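Putative PLP-dependent aminotransferase (Bacillus cereus ATCC 10987, PDB 3JU7) is probably a pyridoxal-phosphate-dependent aminotransferase of the DegT/DnrJ/EryC1 family. Local coordinates at residues A240-G243 and I244-K248; V134-A137 and T138-S141. One frame throughout, in Å; residues are numbered along the deposited sequence.

Contact 1: A240-G243 and I244-K248; sequences AAIG and IATMK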
# COMPACT_ATOMS: atom_id res chain seq x y z
N ALA A 240 3.00 9.33 9.65
CA ALA A 240 2.41 9.61 10.99
C ALA A 240 2.78 10.98 11.51
O ALA A 240 1.97 11.64 12.16
CB ALA A 240 2.84 8.58 11.98
N ALA A 241 4.02 11.41 11.25
CA ALA A 241 4.50 12.75 11.66
C ALA A 241 3.58 13.84 11.09
O ALA A 241 3.14 14.73 11.82
CB ALA A 241 5.95 12.98 11.17
N ILE A 242 3.26 13.74 9.80
CA ILE A 242 2.39 14.72 9.17
C ILE A 242 0.97 14.57 9.75
O ILE A 242 0.32 15.55 10.05
CB ILE A 242 2.39 14.63 7.62
CG1 ILE A 242 3.83 14.83 7.10
CG2 ILE A 242 1.48 15.69 7.03
CD1 ILE A 242 3.97 15.11 5.66
N GLY A 243 0.52 13.33 9.94
CA GLY A 243 -0.79 13.14 10.55
C GLY A 243 -0.92 13.83 11.89
O GLY A 243 -1.93 14.51 12.16
N ILE A 244 0.07 13.68 12.75
CA ILE A 244 0.01 14.35 14.06
C ILE A 244 -0.10 15.88 13.93
O ILE A 244 -0.80 16.53 14.73
CB ILE A 244 1.28 14.06 14.93
CG1 ILE A 244 1.24 12.64 15.48
CG2 ILE A 244 1.46 15.12 16.10
CD1 ILE A 244 2.52 12.27 16.17
N ALA A 245 0.63 16.44 12.98
CA ALA A 245 0.63 17.89 12.77
C ALA A 245 -0.69 18.31 12.20
O ALA A 245 -1.13 19.43 12.43
CB ALA A 245 1.81 18.34 11.84
N THR A 246 -1.30 17.43 11.41
CA THR A 246 -2.58 17.72 10.83
C THR A 246 -3.68 17.70 11.91
O THR A 246 -4.65 18.43 11.78
CB THR A 246 -2.92 16.74 9.72
OG1 THR A 246 -1.91 16.81 8.72
CG2 THR A 246 -4.30 17.07 9.08
N MSE A 247 -3.51 16.87 12.95
CA MSE A 247 -4.42 16.89 14.08
C MSE A 247 -4.34 18.23 14.79
O MSE A 247 -5.36 18.72 15.25
CB MSE A 247 -4.12 15.79 15.14
CG MSE A 247 -4.52 14.38 14.75
SE MSE A 247 -6.44 14.14 14.68
CE MSE A 247 -6.71 14.44 16.57
N LYS A 248 -3.16 18.82 14.91
CA LYS A 248 -3.09 20.08 15.65
C LYS A 248 -3.72 21.25 14.85
O LYS A 248 -4.27 22.18 15.43
CB LYS A 248 -1.67 20.33 16.19
CG LYS A 248 -0.65 21.04 15.29
CD LYS A 248 0.76 21.21 15.97
CE LYS A 248 1.94 21.27 14.91
NZ LYS A 248 3.34 21.45 15.43

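Contact 2: V134-A137 and T138-S141; sequences VPYA and TFGS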
# COMPACT_ATOMS: atom_id res chain seq x y z
N VAL A 134 -20.81 -3.44 2.19
CA VAL A 134 -19.84 -2.35 2.21
C VAL A 134 -20.56 -1.06 1.79
O VAL A 134 -20.55 -0.69 0.61
CB VAL A 134 -18.64 -2.67 1.29
CG1 VAL A 134 -17.52 -1.60 1.40
CG2 VAL A 134 -18.10 -4.06 1.61
N PRO A 135 -21.20 -0.39 2.75
CA PRO A 135 -21.82 0.89 2.40
C PRO A 135 -20.77 1.99 2.30
O PRO A 135 -19.66 1.87 2.88
CB PRO A 135 -22.78 1.15 3.58
CG PRO A 135 -22.17 0.43 4.71
CD PRO A 135 -21.40 -0.73 4.17
N TYR A 136 -21.12 3.02 1.54
CA TYR A 136 -20.29 4.24 1.44
C TYR A 136 -21.00 5.45 2.07
O TYR A 136 -22.13 5.74 1.73
CB TYR A 136 -19.98 4.47 -0.02
CG TYR A 136 -19.44 5.82 -0.38
CD1 TYR A 136 -18.44 6.42 0.36
CD2 TYR A 136 -19.90 6.48 -1.51
CE1 TYR A 136 -17.94 7.67 -0.01
CE2 TYR A 136 -19.40 7.72 -1.87
CZ TYR A 136 -18.43 8.32 -1.13
OH TYR A 136 -17.96 9.59 -1.49
N ALA A 137 -20.34 6.14 2.98
CA ALA A 137 -20.93 7.31 3.63
C ALA A 137 -20.74 8.50 2.67
O ALA A 137 -19.89 9.39 2.87
CB ALA A 137 -20.29 7.55 4.98
N THR A 138 -21.56 8.48 1.63
CA THR A 138 -21.42 9.36 0.47
C THR A 138 -21.08 10.79 0.81
O THR A 138 -21.78 11.44 1.60
CB THR A 138 -22.74 9.34 -0.36
OG1 THR A 138 -23.08 7.98 -0.62
CG2 THR A 138 -22.63 10.13 -1.67
N PHE A 139 -19.99 11.24 0.19
CA PHE A 139 -19.49 12.63 0.25
C PHE A 139 -19.19 13.12 1.67
O PHE A 139 -19.37 14.29 1.99
CB PHE A 139 -20.43 13.57 -0.50
CG PHE A 139 -20.73 13.15 -1.96
CD1 PHE A 139 -19.75 12.67 -2.79
CD2 PHE A 139 -21.99 13.35 -2.50
CE1 PHE A 139 -20.02 12.35 -4.12
CE2 PHE A 139 -22.26 13.04 -3.81
CZ PHE A 139 -21.27 12.54 -4.62
N GLY A 140 -18.70 12.22 2.52
CA GLY A 140 -18.22 12.60 3.87
C GLY A 140 -19.36 13.00 4.77
O GLY A 140 -19.27 13.91 5.56
N SER A 141 -20.47 12.30 4.67
CA SER A 141 -21.68 12.72 5.33
C SER A 141 -22.06 11.75 6.41
O SER A 141 -21.43 10.68 6.58
CB SER A 141 -22.81 12.84 4.29
OG SER A 141 -23.11 11.57 3.76

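Contact 1: A240-G243 and I244-K248
T246 leans back over the preceding turn of the helix and meets the carbonyl oxygen of I242. Its OG1 donates to I242 O at 2.9 Å. The hydroxyl comes from above the carbonyl plane, 47° out of it, and so not on a lone pair. T246 N donates to the same oxygen at 2.8 Å. Two donors of one residue therefore grip I242 O. The torsion explains this: chi1 of T246 is -58°, which sets OG1 beside its own backbone N, and this N faces the carbonyl. The side chains of I242 and T246 meet obliquely, with I242 CG2 4.0 Å from T246 OG1. I244 runs back along the helix in another direction, and its CG1 lies 3.5 Å from A240 O. The same oxygen accepts I244 N at 2.8 Å. Beyond this helix, I244 packs on I37 and F41 of helix 36-48, whereas I242 touches Y238 of the second subunit. The bonds from A245 N to A241 O and from M247 N to G243 O continue the i to i+4 pattern. This is most of alpha helix 237-248, up to its C-terminal end, with a threonine hydroxyl bonded back to the i-4 carbonyl.

Contact 2: V134-A137 and T138-S141
Y136 lays its ring under the backbone of T138. T138 CA sits over one face, 3.6 Å from the centroid of the Y136 ring and 17° off the normal, a CH-pi contact. Chi1 of Y136 is 166°, with CG opposite the backbone N. The ring is thus carried forward along the chain beneath the next residues. Its hydroxyl then reaches F139: F139 N donates to Y136 OH at 3.1 Å, with a nearly straight N-H...O angle of 165°. The ring is held by its face and by its hydroxyl.

The side chain of T138 crosses that of Y136 at about a right angle. Its OG1 is 3.6 Å from Y136 CD2, but it bonds to W112 O. T138 CG2 lies over one face of the F139 ring, offset toward the rim. The methyl of T138 therefore touches both rings: it is also 4.0 Å from Y136 CE2.

The chain turns sharply here. A137 is the centre of an inverse gamma turn, closed by a weak bond from T138 N to Y136 O at 2.8 Å. A137 O then accepts weak bonds from G140 N and S141 N. F139 has the positive phi expected at the third position of a type II-like turn; G140, also with positive phi, ends it. The S141 hydroxyl is folded in close to its own main chain. From there OG donates to T138 O at a short 2.5 Å, and it also bonds Y113 OH. T138 O has a further partner in Q281 NE2. The arrangement is a compact buried loop, an inverse gamma turn running into a type II-like beta turn, A137-G140, in the connection from strand 130-133 to helix 146-153 of the aminotransferase fold.

In the fold
Contact 2 comes first along the chain and contact 1 later. Their centres are 24 Å apart, their nearest atoms about 16 Å apart, and they do not touch. Contact 2 is the more central, about 6 Å from the centre of the chain; contact 1 is about 19 Å from it. Contact 1 lies near calcium without touching it: the I244 side chain is about 8 Å from a bound calcium ion. The A241 side chain is about 9 Å from that of D20, which binds calcium in a structure of this protein, though not in this chain of the model. Contact 2 lies away from the annotated sites. Its Y136 side chain is about 6 Å from a di(hydroxyethyl)ether molecule, probably from the crystallisation liquor.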